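Local coordinates for Lv-ranaspumin (Lv-RSN-1) (Leptodactylus vastus, PDB 4K82), which is a surfactant protein of the frog's foam nest and probably lowers surface tension at the air-water interface as the foam forms, at residues L159-L163 and L175-F179; P152-I156 and F183-L189; L138-Y143 and V210-S216; A112-V116 and V205-N209; L29-L33 and T61-A65. All coordinates share one frame; numbering follows the deposited sequence. Where two conformers were deposited one is given.

Contact 1 (L159-L163 and L175-F179)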
# COMPACT_ATOMS: atom_id res chain seq x y z
N LEU A 159 -14.16 -1.96 12.59
CA LEU A 159 -14.11 -1.83 11.15
C LEU A 159 -14.78 -0.53 10.73
O LEU A 159 -14.31 0.15 9.80
CB LEU A 159 -14.79 -3.03 10.49
CG LEU A 159 -14.77 -3.07 8.96
CD1 LEU A 159 -13.35 -3.19 8.46
CD2 LEU A 159 -15.62 -4.23 8.45
N LYS A 160 -15.85 -0.17 11.42
CA LYS A 160 -16.58 1.07 11.14
C LYS A 160 -15.67 2.29 11.30
O LYS A 160 -15.66 3.19 10.46
CB LYS A 160 -17.79 1.19 12.06
CG LYS A 160 -18.87 2.12 11.56
CD LYS A 160 -20.14 2.01 12.41
CE LYS A 160 -20.49 0.56 12.73
NZ LYS A 160 -21.93 0.37 13.09
N ILE A 161 -14.91 2.31 12.39
CA ILE A 161 -13.97 3.39 12.66
C ILE A 161 -12.90 3.44 11.58
O ILE A 161 -12.55 4.52 11.07
CB ILE A 161 -13.31 3.19 14.04
CG1 ILE A 161 -14.32 3.47 15.15
CG2 ILE A 161 -12.06 4.06 14.18
CD1 ILE A 161 -13.91 2.95 16.51
N ILE A 162 -12.39 2.27 11.20
CA ILE A 162 -11.32 2.20 10.22
C ILE A 162 -11.78 2.68 8.84
O ILE A 162 -11.09 3.48 8.18
CB ILE A 162 -10.75 0.77 10.11
CG1 ILE A 162 -9.98 0.41 11.38
CG2 ILE A 162 -9.83 0.64 8.88
CD1 ILE A 162 -9.75 -1.09 11.56
N LEU A 163 -12.93 2.21 8.40
CA LEU A 163 -13.41 2.56 7.07
C LEU A 163 -13.81 4.02 6.96
O LEU A 163 -13.76 4.60 5.88
CB LEU A 163 -14.59 1.68 6.65
CG LEU A 163 -14.25 0.20 6.56
CD1 LEU A 163 -15.50 -0.60 6.23
CD2 LEU A 163 -13.15 -0.07 5.54
N LEU A 175 -21.28 4.81 4.22
CA LEU A 175 -20.91 4.02 5.39
C LEU A 175 -22.14 3.52 6.15
O LEU A 175 -22.20 2.38 6.61
CB LEU A 175 -20.03 4.84 6.33
CG LEU A 175 -19.53 4.08 7.55
CD1 LEU A 175 -18.34 3.22 7.17
CD2 LEU A 175 -19.19 5.04 8.68
N ASP A 176 -23.13 4.40 6.29
CA ASP A 176 -24.33 4.09 7.03
C ASP A 176 -25.08 2.91 6.41
O ASP A 176 -25.41 1.94 7.08
CB ASP A 176 -25.22 5.33 7.16
CG ASP A 176 -25.60 5.94 5.82
OD1 ASP A 176 -24.95 5.61 4.79
OD2 ASP A 176 -26.53 6.77 5.78
N ASP A 177 -25.32 2.97 5.10
CA ASP A 177 -26.01 1.87 4.45
C ASP A 177 -25.19 0.58 4.41
O ASP A 177 -25.75 -0.52 4.47
CB ASP A 177 -26.44 2.26 3.03
CG ASP A 177 -27.68 3.12 3.01
OD1 ASP A 177 -28.28 3.34 4.08
OD2 ASP A 177 -28.08 3.56 1.91
N LEU A 178 -23.88 0.72 4.28
CA LEU A 178 -22.99 -0.44 4.28
C LEU A 178 -23.18 -1.21 5.59
O LEU A 178 -23.38 -2.43 5.58
CB LEU A 178 -21.53 -0.00 4.12
CG LEU A 178 -20.52 -1.15 4.03
CD1 LEU A 178 -20.40 -1.64 2.60
CD2 LEU A 178 -19.16 -0.71 4.57
N PHE A 179 -23.18 -0.50 6.70
CA PHE A 179 -23.27 -1.21 7.98
C PHE A 179 -24.68 -1.64 8.38
O PHE A 179 -24.84 -2.43 9.31
CB PHE A 179 -22.56 -0.45 9.09
CG PHE A 179 -21.07 -0.66 9.08
CD1 PHE A 179 -20.25 0.11 8.27
CD2 PHE A 179 -20.51 -1.68 9.84
CE1 PHE A 179 -18.88 -0.11 8.25
CE2 PHE A 179 -19.14 -1.89 9.83
CZ PHE A 179 -18.33 -1.11 9.04

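Contact 2 (P152-I156 and F183-L189)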
# COMPACT_ATOMS: atom_id res chain seq x y z
N PRO A 152 -16.93 -10.61 17.62
CA PRO A 152 -17.36 -10.08 16.32
C PRO A 152 -18.13 -8.75 16.40
O PRO A 152 -18.03 -7.96 15.46
CB PRO A 152 -18.26 -11.19 15.76
CG PRO A 152 -18.71 -11.96 16.95
CD PRO A 152 -17.56 -11.90 17.94
N GLU A 153 -18.85 -8.48 17.49
CA GLU A 153 -19.49 -7.17 17.60
C GLU A 153 -18.44 -6.08 17.73
O GLU A 153 -18.61 -4.98 17.21
CB GLU A 153 -20.47 -7.11 18.79
CG GLU A 153 -21.75 -7.92 18.59
CD GLU A 153 -22.69 -7.36 17.52
OE1 GLU A 153 -23.51 -8.14 16.97
OE2 GLU A 153 -22.64 -6.14 17.23
N LEU A 154 -17.35 -6.38 18.44
CA LEU A 154 -16.28 -5.41 18.60
C LEU A 154 -15.55 -5.22 17.28
O LEU A 154 -15.14 -4.10 16.95
CB LEU A 154 -15.30 -5.85 19.69
CG LEU A 154 -14.71 -4.69 20.48
CD1 LEU A 154 -15.82 -4.01 21.29
CD2 LEU A 154 -13.63 -5.21 21.39
N ILE A 155 -15.39 -6.30 16.53
CA ILE A 155 -14.74 -6.21 15.21
C ILE A 155 -15.53 -5.32 14.26
O ILE A 155 -14.95 -4.51 13.53
CB ILE A 155 -14.50 -7.60 14.59
CG1 ILE A 155 -13.48 -8.39 15.42
CG2 ILE A 155 -14.02 -7.49 13.15
CD1 ILE A 155 -13.29 -9.82 14.96
N ILE A 156 -16.85 -5.47 14.26
CA ILE A 156 -17.72 -4.61 13.45
C ILE A 156 -17.52 -3.14 13.79
O ILE A 156 -17.35 -2.30 12.90
CB ILE A 156 -19.20 -5.02 13.56
CG1 ILE A 156 -19.42 -6.34 12.84
CG2 ILE A 156 -20.11 -3.93 13.00
CD1 ILE A 156 -20.80 -6.88 13.07
N PHE A 183 -23.54 -7.90 9.68
CA PHE A 183 -24.15 -8.55 10.83
C PHE A 183 -23.23 -9.62 11.38
O PHE A 183 -22.40 -10.16 10.67
CB PHE A 183 -25.43 -9.30 10.43
CG PHE A 183 -26.51 -8.46 9.84
CD1 PHE A 183 -26.52 -8.18 8.47
CD2 PHE A 183 -27.56 -8.00 10.62
CE1 PHE A 183 -27.53 -7.43 7.91
CE2 PHE A 183 -28.58 -7.24 10.06
CZ PHE A 183 -28.56 -6.96 8.70
N VAL A 184 -23.42 -9.97 12.64
CA VAL A 184 -22.89 -11.24 13.11
C VAL A 184 -23.93 -12.30 12.77
O VAL A 184 -25.11 -12.12 13.05
CB VAL A 184 -22.67 -11.23 14.62
CG1 VAL A 184 -22.04 -12.54 15.03
CG2 VAL A 184 -21.75 -10.08 15.01
N LYS A 185 -23.48 -13.38 12.14
CA LYS A 185 -24.35 -14.49 11.76
C LYS A 185 -23.60 -15.75 12.15
O LYS A 185 -22.51 -15.98 11.65
CB LYS A 185 -24.59 -14.46 10.25
CG LYS A 185 -25.44 -15.58 9.68
CD LYS A 185 -25.72 -15.33 8.19
CE LYS A 185 -26.54 -16.45 7.55
NZ LYS A 185 -25.77 -17.72 7.36
N ASP A 186 -24.15 -16.55 13.06
CA ASP A 186 -23.50 -17.80 13.45
C ASP A 186 -22.04 -17.60 13.90
O ASP A 186 -21.17 -18.43 13.65
CB ASP A 186 -23.57 -18.80 12.27
CG ASP A 186 -23.25 -20.23 12.69
OD1 ASP A 186 -23.81 -20.68 13.71
OD2 ASP A 186 -22.45 -20.90 11.99
N GLY A 187 -21.76 -16.49 14.58
CA GLY A 187 -20.42 -16.24 15.11
C GLY A 187 -19.38 -15.64 14.17
O GLY A 187 -18.25 -15.35 14.59
N ILE A 188 -19.72 -15.46 12.90
CA ILE A 188 -18.80 -14.79 11.97
C ILE A 188 -19.40 -13.51 11.38
O ILE A 188 -20.62 -13.32 11.39
CB ILE A 188 -18.35 -15.71 10.81
CG1 ILE A 188 -19.54 -16.17 9.97
CG2 ILE A 188 -17.57 -16.90 11.33
CD1 ILE A 188 -19.14 -16.78 8.64
N LEU A 189 -18.55 -12.62 10.89
CA LEU A 189 -19.08 -11.43 10.24
C LEU A 189 -19.77 -11.85 8.95
O LEU A 189 -19.28 -12.71 8.21
CB LEU A 189 -17.98 -10.40 9.97
CG LEU A 189 -17.79 -9.29 11.00
CD1 LEU A 189 -17.38 -9.82 12.36
CD2 LEU A 189 -16.76 -8.28 10.49
O HOH W 1 -24.80 -8.33 14.44

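Contact 3 (L138-Y143 and V210-S216)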
# COMPACT_ATOMS: atom_id res chain seq x y z
N LEU A 138 -3.58 -1.15 6.58
CA LEU A 138 -3.23 -2.56 6.73
C LEU A 138 -2.89 -2.86 8.19
O LEU A 138 -3.27 -3.91 8.71
CB LEU A 138 -2.09 -2.95 5.81
CG LEU A 138 -2.33 -2.74 4.32
CD1 LEU A 138 -1.06 -3.09 3.56
CD2 LEU A 138 -3.50 -3.59 3.85
N LYS A 139 -2.17 -1.95 8.83
CA LYS A 139 -1.84 -2.09 10.25
C LYS A 139 -3.10 -2.21 11.11
O LYS A 139 -3.20 -3.09 11.97
CB LYS A 139 -0.99 -0.91 10.74
CG LYS A 139 0.41 -0.84 10.17
CD LYS A 139 1.05 0.48 10.60
CE LYS A 139 2.46 0.64 10.06
NZ LYS A 139 3.44 -0.13 10.86
N ASP A 140 -4.07 -1.32 10.88
CA ASP A 140 -5.32 -1.36 11.64
C ASP A 140 -6.08 -2.66 11.41
O ASP A 140 -6.63 -3.25 12.34
CB ASP A 140 -6.21 -0.19 11.25
CG ASP A 140 -5.74 1.12 11.83
OD1 ASP A 140 -5.26 1.10 12.98
OD2 ASP A 140 -5.84 2.16 11.14
N LEU A 141 -6.11 -3.12 10.17
CA LEU A 141 -6.77 -4.40 9.88
C LEU A 141 -6.07 -5.55 10.56
O LEU A 141 -6.72 -6.44 11.12
CB LEU A 141 -6.82 -4.65 8.36
CG LEU A 141 -7.73 -3.74 7.55
CD1 LEU A 141 -7.64 -4.12 6.06
CD2 LEU A 141 -9.18 -3.78 8.04
N LYS A 142 -4.74 -5.54 10.53
CA LYS A 142 -3.95 -6.62 11.11
C LYS A 142 -4.22 -6.80 12.61
O LYS A 142 -4.28 -7.93 13.11
CB LYS A 142 -2.46 -6.41 10.85
CG LYS A 142 -1.58 -7.58 11.26
CD LYS A 142 -0.11 -7.28 10.93
CE LYS A 142 0.82 -8.42 11.32
NZ LYS A 142 0.48 -9.69 10.60
N TYR A 143 -4.42 -5.69 13.33
CA TYR A 143 -4.53 -5.77 14.78
C TYR A 143 -5.94 -5.60 15.35
O TYR A 143 -6.18 -5.86 16.53
CB TYR A 143 -3.54 -4.79 15.45
CG TYR A 143 -2.10 -5.16 15.17
CD1 TYR A 143 -1.47 -6.18 15.88
CD2 TYR A 143 -1.37 -4.53 14.16
CE1 TYR A 143 -0.16 -6.53 15.63
CE2 TYR A 143 -0.06 -4.88 13.90
CZ TYR A 143 0.54 -5.88 14.63
OH TYR A 143 1.85 -6.23 14.36
N VAL A 210 -2.60 -9.07 5.18
CA VAL A 210 -2.07 -8.54 6.43
C VAL A 210 -1.53 -9.66 7.31
O VAL A 210 -0.64 -9.45 8.12
CB VAL A 210 -3.09 -7.64 7.17
CG1 VAL A 210 -3.58 -6.54 6.26
CG2 VAL A 210 -4.25 -8.46 7.69
N LYS A 211 -2.05 -10.87 7.12
CA LYS A 211 -1.53 -12.03 7.85
C LYS A 211 -0.16 -12.43 7.29
O LYS A 211 0.69 -12.95 8.01
CB LYS A 211 -2.53 -13.20 7.80
CG LYS A 211 -3.81 -12.91 8.56
CD LYS A 211 -4.77 -14.09 8.48
CE LYS A 211 -6.21 -13.62 8.61
NZ LYS A 211 -7.16 -14.75 8.83
N ASN A 212 0.05 -12.17 6.00
CA ASN A 212 1.32 -12.49 5.35
C ASN A 212 2.47 -11.58 5.79
O ASN A 212 3.57 -12.05 6.07
CB ASN A 212 1.16 -12.46 3.83
CG ASN A 212 2.36 -13.04 3.11
OD1 ASN A 212 3.11 -13.84 3.67
ND2 ASN A 212 2.54 -12.65 1.85
N ILE A 213 2.21 -10.28 5.86
CA ILE A 213 3.27 -9.32 6.17
C ILE A 213 3.53 -9.21 7.67
O ILE A 213 2.63 -9.43 8.49
CB ILE A 213 2.94 -7.91 5.61
CG1 ILE A 213 1.83 -7.25 6.43
CG2 ILE A 213 2.54 -8.01 4.15
CD1 ILE A 213 1.33 -5.95 5.83
N ASN A 214 4.76 -8.88 8.04
CA ASN A 214 5.02 -8.49 9.43
C ASN A 214 5.23 -6.99 9.53
O ASN A 214 6.09 -6.40 8.86
CB ASN A 214 6.15 -9.29 10.09
CG ASN A 214 7.20 -9.75 9.11
OD1 ASN A 214 7.93 -8.95 8.53
ND2 ASN A 214 7.29 -11.06 8.93
N VAL A 215 4.42 -6.37 10.37
CA VAL A 215 4.38 -4.93 10.48
C VAL A 215 3.95 -4.58 11.89
O VAL A 215 3.14 -5.29 12.50
CB VAL A 215 3.41 -4.33 9.43
CG1 VAL A 215 2.00 -4.84 9.64
CG2 VAL A 215 3.40 -2.84 9.50
N SER A 216 4.50 -3.51 12.43
CA SER A 216 4.19 -3.09 13.79
C SER A 216 2.80 -2.49 13.86
O SER A 216 2.24 -2.06 12.85
CB SER A 216 5.22 -2.08 14.29
OG SER A 216 6.51 -2.65 14.32

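Contact 4 (A112-V116 and V205-N209)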
# COMPACT_ATOMS: atom_id res chain seq x y z
N ALA A 112 1.75 -9.51 -3.57
CA ALA A 112 0.50 -9.46 -2.80
C ALA A 112 0.14 -8.01 -2.50
O ALA A 112 -1.02 -7.62 -2.59
CB ALA A 112 0.63 -10.25 -1.51
N VAL A 113 1.14 -7.21 -2.13
CA VAL A 113 0.93 -5.78 -1.90
C VAL A 113 0.54 -5.07 -3.20
O VAL A 113 -0.34 -4.21 -3.22
CB VAL A 113 2.18 -5.12 -1.30
CG1 VAL A 113 2.01 -3.62 -1.23
CG2 VAL A 113 2.47 -5.69 0.09
N CYS A 114 1.19 -5.46 -4.29
CA CYS A 114 0.92 -4.86 -5.58
C CYS A 114 -0.53 -5.12 -6.01
O CYS A 114 -1.22 -4.21 -6.47
CB CYS A 114 1.89 -5.44 -6.61
SG CYS A 114 2.08 -4.47 -8.11
N ASP A 115 -0.98 -6.35 -5.85
CA ASP A 115 -2.35 -6.71 -6.20
C ASP A 115 -3.38 -5.92 -5.37
O ASP A 115 -4.37 -5.42 -5.91
CB ASP A 115 -2.58 -8.22 -6.07
CG ASP A 115 -1.84 -9.01 -7.15
OD1 ASP A 115 -1.33 -8.40 -8.12
OD2 ASP A 115 -1.76 -10.25 -7.03
N VAL A 116 -3.12 -5.78 -4.07
CA VAL A 116 -3.98 -4.97 -3.22
C VAL A 116 -4.00 -3.51 -3.66
O VAL A 116 -5.06 -2.88 -3.72
CB VAL A 116 -3.55 -5.06 -1.74
CG1 VAL A 116 -4.12 -3.90 -0.94
CG2 VAL A 116 -3.97 -6.40 -1.16
N VAL A 205 -8.86 -10.88 0.12
CA VAL A 205 -7.71 -10.10 -0.31
C VAL A 205 -6.95 -9.47 0.86
O VAL A 205 -5.78 -9.76 1.11
CB VAL A 205 -8.14 -9.00 -1.31
CG1 VAL A 205 -6.96 -8.21 -1.76
CG2 VAL A 205 -8.87 -9.63 -2.53
N LEU A 206 -7.64 -8.61 1.61
CA LEU A 206 -6.95 -7.82 2.64
C LEU A 206 -6.49 -8.65 3.85
O LEU A 206 -5.34 -8.53 4.30
CB LEU A 206 -7.82 -6.65 3.09
CG LEU A 206 -8.03 -5.56 2.03
CD1 LEU A 206 -9.11 -4.59 2.49
CD2 LEU A 206 -6.72 -4.83 1.74
N CYS A 207 -7.37 -9.48 4.39
CA CYS A 207 -6.97 -10.27 5.55
C CYS A 207 -5.83 -11.26 5.24
O CYS A 207 -4.91 -11.40 6.03
CB CYS A 207 -8.18 -10.95 6.22
SG CYS A 207 -9.21 -9.80 7.20
N PRO A 208 -5.87 -11.92 4.07
CA PRO A 208 -4.71 -12.76 3.76
C PRO A 208 -3.42 -11.96 3.60
O PRO A 208 -2.35 -12.44 3.98
CB PRO A 208 -5.11 -13.42 2.44
CG PRO A 208 -6.59 -13.47 2.50
CD PRO A 208 -6.99 -12.17 3.14
N ASN A 209 -3.52 -10.74 3.07
CA ASN A 209 -2.33 -9.89 2.92
C ASN A 209 -1.75 -9.49 4.25
O ASN A 209 -0.53 -9.58 4.46
CB ASN A 209 -2.68 -8.65 2.09
CG ASN A 209 -1.47 -7.77 1.80
OD1 ASN A 209 -0.32 -8.23 1.77
ND2 ASN A 209 -1.73 -6.49 1.54

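Contact 5 (L29-L33 and T61-A65)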
# COMPACT_ATOMS: atom_id res chain seq x y z
N LEU A 29 9.55 -0.85 4.87
CA LEU A 29 10.07 -0.30 3.62
C LEU A 29 9.63 -1.07 2.39
O LEU A 29 9.17 -0.45 1.43
CB LEU A 29 11.59 -0.20 3.66
CG LEU A 29 12.22 0.47 2.44
CD1 LEU A 29 11.66 1.88 2.25
CD2 LEU A 29 13.74 0.50 2.58
N LEU A 30 9.76 -2.39 2.39
CA LEU A 30 9.42 -3.18 1.20
C LEU A 30 7.95 -2.97 0.83
O LEU A 30 7.61 -2.74 -0.34
CB LEU A 30 9.71 -4.66 1.39
CG LEU A 30 9.32 -5.51 0.17
CD1 LEU A 30 10.09 -5.07 -1.07
CD2 LEU A 30 9.50 -7.01 0.42
N VAL A 31 7.07 -3.06 1.82
CA VAL A 31 5.64 -2.85 1.60
C VAL A 31 5.36 -1.46 1.05
O VAL A 31 4.61 -1.30 0.07
CB VAL A 31 4.84 -3.09 2.90
CG1 VAL A 31 3.42 -2.55 2.78
CG2 VAL A 31 4.85 -4.58 3.25
N GLU A 32 6.01 -0.44 1.62
CA GLU A 32 5.77 0.93 1.20
C GLU A 32 6.26 1.18 -0.23
O GLU A 32 5.62 1.90 -1.00
CB GLU A 32 6.43 1.91 2.17
CG GLU A 32 5.80 1.90 3.56
CD GLU A 32 6.49 2.85 4.52
OE1 GLU A 32 7.73 2.76 4.65
OE2 GLU A 32 5.79 3.68 5.13
N LEU A 33 7.40 0.58 -0.57
CA LEU A 33 7.94 0.73 -1.91
C LEU A 33 7.04 0.04 -2.92
O LEU A 33 6.86 0.55 -4.02
CB LEU A 33 9.37 0.16 -2.02
CG LEU A 33 10.41 0.95 -1.24
CD1 LEU A 33 11.78 0.30 -1.41
CD2 LEU A 33 10.44 2.41 -1.69
N THR A 61 9.68 8.27 2.02
CA THR A 61 9.76 6.89 2.46
C THR A 61 11.22 6.44 2.60
O THR A 61 11.59 5.80 3.58
CB THR A 61 9.02 5.97 1.48
OG1 THR A 61 7.64 6.32 1.48
CG2 THR A 61 9.17 4.52 1.86
N LEU A 62 12.05 6.79 1.62
CA LEU A 62 13.47 6.42 1.69
C LEU A 62 14.20 7.16 2.82
O LEU A 62 15.03 6.57 3.51
CB LEU A 62 14.15 6.65 0.35
CG LEU A 62 13.67 5.62 -0.67
CD1 LEU A 62 14.03 6.10 -2.04
CD2 LEU A 62 14.27 4.26 -0.36
N GLU A 63 13.87 8.42 3.00
CA GLU A 63 14.48 9.20 4.09
C GLU A 63 14.19 8.58 5.45
O GLU A 63 15.08 8.49 6.31
CB GLU A 63 14.01 10.64 4.05
CG GLU A 63 14.55 11.42 2.86
CD GLU A 63 14.56 12.91 3.09
OE1 GLU A 63 14.52 13.33 4.27
OE2 GLU A 63 14.63 13.67 2.10
N ARG A 64 12.95 8.15 5.65
CA ARG A 64 12.54 7.54 6.91
C ARG A 64 13.32 6.26 7.19
O ARG A 64 13.44 5.84 8.35
CB ARG A 64 11.03 7.25 6.90
CG ARG A 64 10.17 8.51 6.93
CD ARG A 64 8.71 8.19 6.65
NE ARG A 64 8.22 7.11 7.51
CZ ARG A 64 7.68 5.99 7.06
NH1 ARG A 64 7.26 5.06 7.92
NH2 ARG A 64 7.55 5.79 5.76
N ALA A 65 13.84 5.65 6.14
CA ALA A 65 14.63 4.43 6.27
C ALA A 65 16.12 4.73 6.37
O ALA A 65 16.93 3.81 6.53
CB ALA A 65 14.35 3.48 5.11
O HOH W 2 5.15 5.35 2.22
O HOH W 3 10.34 3.96 5.31
O HOH W 4 5.23 2.58 7.86

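Contact 1 (L159-L163 and L175-F179)
The ring of Phe179 is the large bump of this contact. It fills the hollow that Leu159, Lys160 and Leu163 form on helix 152-165. Lys160 drapes its aliphatic chain over one face of the ring: CG stands 4.0 Å from the ring centroid and only 11° off the normal, a CH-pi contact. A bend at chi3 (-43°) then folds the chain back, so that Lys160 CE also lies over that face, 3.7 Å from Phe179 CD2. The far end of the ring is pushed deepest, with Phe179 CZ 3.5 Å from Lys160 CA and 4.1 Å from Leu159 CG. Leu163 CD1 wedges between two residues of the opposing helix, 4.0 Å from both Phe179 CE1 and Leu178 CD2. One turn away, Leu175 spreads its branches over the first helix, CD1 against Leu163 CB and CD2 against Lys160 CG. In place of Phe179, an alanine would probably open a gap between the helices and leave the Lys160 methylenes without the face they lie on. Leu163 also touches Val169 and Leu170 in the linking loop, and Phe179 also rests on Ile156. The segment axes are 11.4 Å apart, a wide spacing that the ring spans. Running 152° to each other, the segments form an antiparallel helix pair, joined by a loop that holds Cys168, disulfide-bonded to Cys125.

Contact 2 (P152-I156 and F183-L189)
Pro152 and Val184 meet at about a right angle where a beta hairpin packs on the first turn of helix 152-165. The hairpin reverses through a type I' turn from Lys185 to Ile188, a tight two-residue form in which Asp186 and Gly187 take left-handed backbone angles. Val184 turns its methyls to the helix: CG2 lies 3.7 Å from Pro152 CB, and CG1 stands beside Pro152 CG. From the other strand, Leu189 sends its two branches to different partners. CD1 reaches Pro152 CB at 3.8 Å, and CD2 meets Ile155 CG2 at 3.9 Å. Between them, Leu189 CG lies 3.8 Å from CG1 of Ile156, Leu189 and Ile156 lying alongside with their ends pointing opposite ways. Ile156 has CG1 anti to its carbonyl carbon (chi1 -71°), which carries CD1 forward to Val184 CG2, also 3.9 Å away. One proline and two isoleucines thus take up a side chain from each strand. Behind them, Ile155 also packs on Val145 and Ile147. The contact lies at the protein surface, and a glutamate with a water borders it. Glu153 starts away from the hairpin, but a bend at chi2 brings its carboxylate back over Val184. There a single water bridges the segments: it donates to Glu153 OE1 at 2.8 Å and accepts from Val184 N at 2.8 Å.

Contact 3 (L138-Y143 and V210-S216)
Lys142 lies along Val210 and ends on two backbone carbonyls, Val210's own and that of Ile213; Lys142, Val210 and Val215 bury the most surface here. The lysine leaves its helix with CG anti to the backbone N and runs extended until chi4 (60°), where the bend drops NZ between two carbonyls at the close of helix 196-212. NZ donates to Val210 O at 2.7 Å and to Ile213 O at 3.0 Å, the second bond lying nearly in line with C=O (174°). Ile213 is where the chain leaves helical geometry, so the positive charge sits at a helix end whose carbonyls probably favour it. The Lys142 methylenes are used as well: CB faces Val210 CB, while CD is pressed tightly on Val215 CG1, 3.5 Å away. Val210 turns CG1 to the deeper side, 3.8 Å from Leu138 CD2. With Lys142 replaced by a leucine, the carbonyls of Val210 and Ile213 would probably lose their shared donor and the C-terminal tail would be set freer to move. Val215 is held further along. Its O receives the hydroxyl of Tyr143 near the tyrosine ring plane; at 2.5 Å between OH and O the modelled length is doubtful. Lys139 NZ forms a salt bridge with Asp28 and, as modelled, donates to Ser216 O from above the carbonyl plane, although NZ also lies doubtfully close to Val215 CG2. Side chains of helix 133-144 gripping main-chain carbonyls in this way fasten the end of the last helix and the extended C-terminal tail of a mostly helical protein.

Contact 4 (A112-V116 and V205-N209)
The backbone hydrogen bond from Asn209 N to Val205 O, 3.1 Å long, spans the helical turn that puts both residues against Val116. CG2 of Val116 is the shared point of contact: it lies 3.5 Å from Val205 CG1 and 3.5 Å from Asn209 ND2. Its other methyl, CG1, meets Leu206 CD2 at 3.8 Å, the two side chains nearly perpendicular. Asn209 extends toward helix 107-121 with CG opposite its backbone N (chi1 -176°), which sets the amide against apolar carbon. OD1 faces Ala112 CB at 4.0 Å and Val113 CG2 at a similar distance. Neither OD1 nor ND2 has a polar partner in the model, so a buried amide is packed here without a bond, probably at some energetic cost. The segments run nearly antiparallel, at 155°, with axes 10.4 Å apart. Helix 133-144 packs alongside, placing Leu138 against both Leu206 and Asn209, while Val113 leans on Val31, Ala34 and Val35 of helix 29-42. Each segment also carries a disulfide that leads away from the contact: Cys114 to Cys38 in helix 29-42, and Cys207 to Cys146 just beyond helix 133-144.

Contact 5 (L29-L33 and T61-A65)
Glu32 and Arg64 both place CG anti to their own carbonyl carbon, and from there their chains differ: the glutamate runs extended, whereas the arginine bends at chi3 (52°) to bring its guanidinium round to the carboxylate. The two flat groups stand almost perpendicular, 81° apart, so the salt bridge rests on one nitrogen and is not coplanar. Arg64 NH2 donates to Glu32 OE2 at 2.8 Å with an N-H...O angle of 157°; OE2 is met on its syn side, and the oxygen lies near the guanidinium plane. The same NH2 reaches Glu32 OE1 weakly at 3.2 Å. This geometry holds for one of the two Arg64 conformers. Waters add further links. One donates to Glu32 OE1 at 2.9 Å and to Thr61 O; another donates to Glu32 OE2 and accepts from Arg64 NH1. Beneath the charges Thr61 turns CG2 to the opposing helix, 3.6 Å from Leu29 CD1 and 3.6 Å from Glu32 OE1, while OG1 bonds Leu57 O in its own helix and takes a bond from a third water, which also donates weakly to Glu32 OE2. Leu29 CD2 packs on Ala65 CB at 4.0 Å, and Leu33 and Leu62 add a looser apolar contact at 4.5 Å between their CD2 atoms. Leu19, Ala22 and Leu23 of helix 14-24 also touch Leu29. Apolar packing of leucines, Thr61 CG2 and Ala65 thus joins helices 29-42 and 48-64 on the inside, while the hydrated ion pair outside probably adds a more adjustable link, since water solvates the carboxylate and the arginine has a second position.

Overall arrangement
The contacts are strung along an elongated, mostly helical chain, from contact 5 to contact 2, whose centres are about 35 Å apart and on opposite sides of the chain's centre. Contacts 3 and 4 share helix 196-212 and stand about 11 Å apart between centres; Leu138 and Leu141 of contact 3 pack on Leu206 of contact 4. Val31 of helix 29-42 joins contact 5 to both, through Ile213 and Val113. Contacts 1 and 2 share helix 152-165, with Phe179 CE2 3.6 Å from Ile156 O, and Ile162 on Asp140 connects contact 1 to contact 3. Contacts 1 and 2 both nest within the loop closed by contact 3.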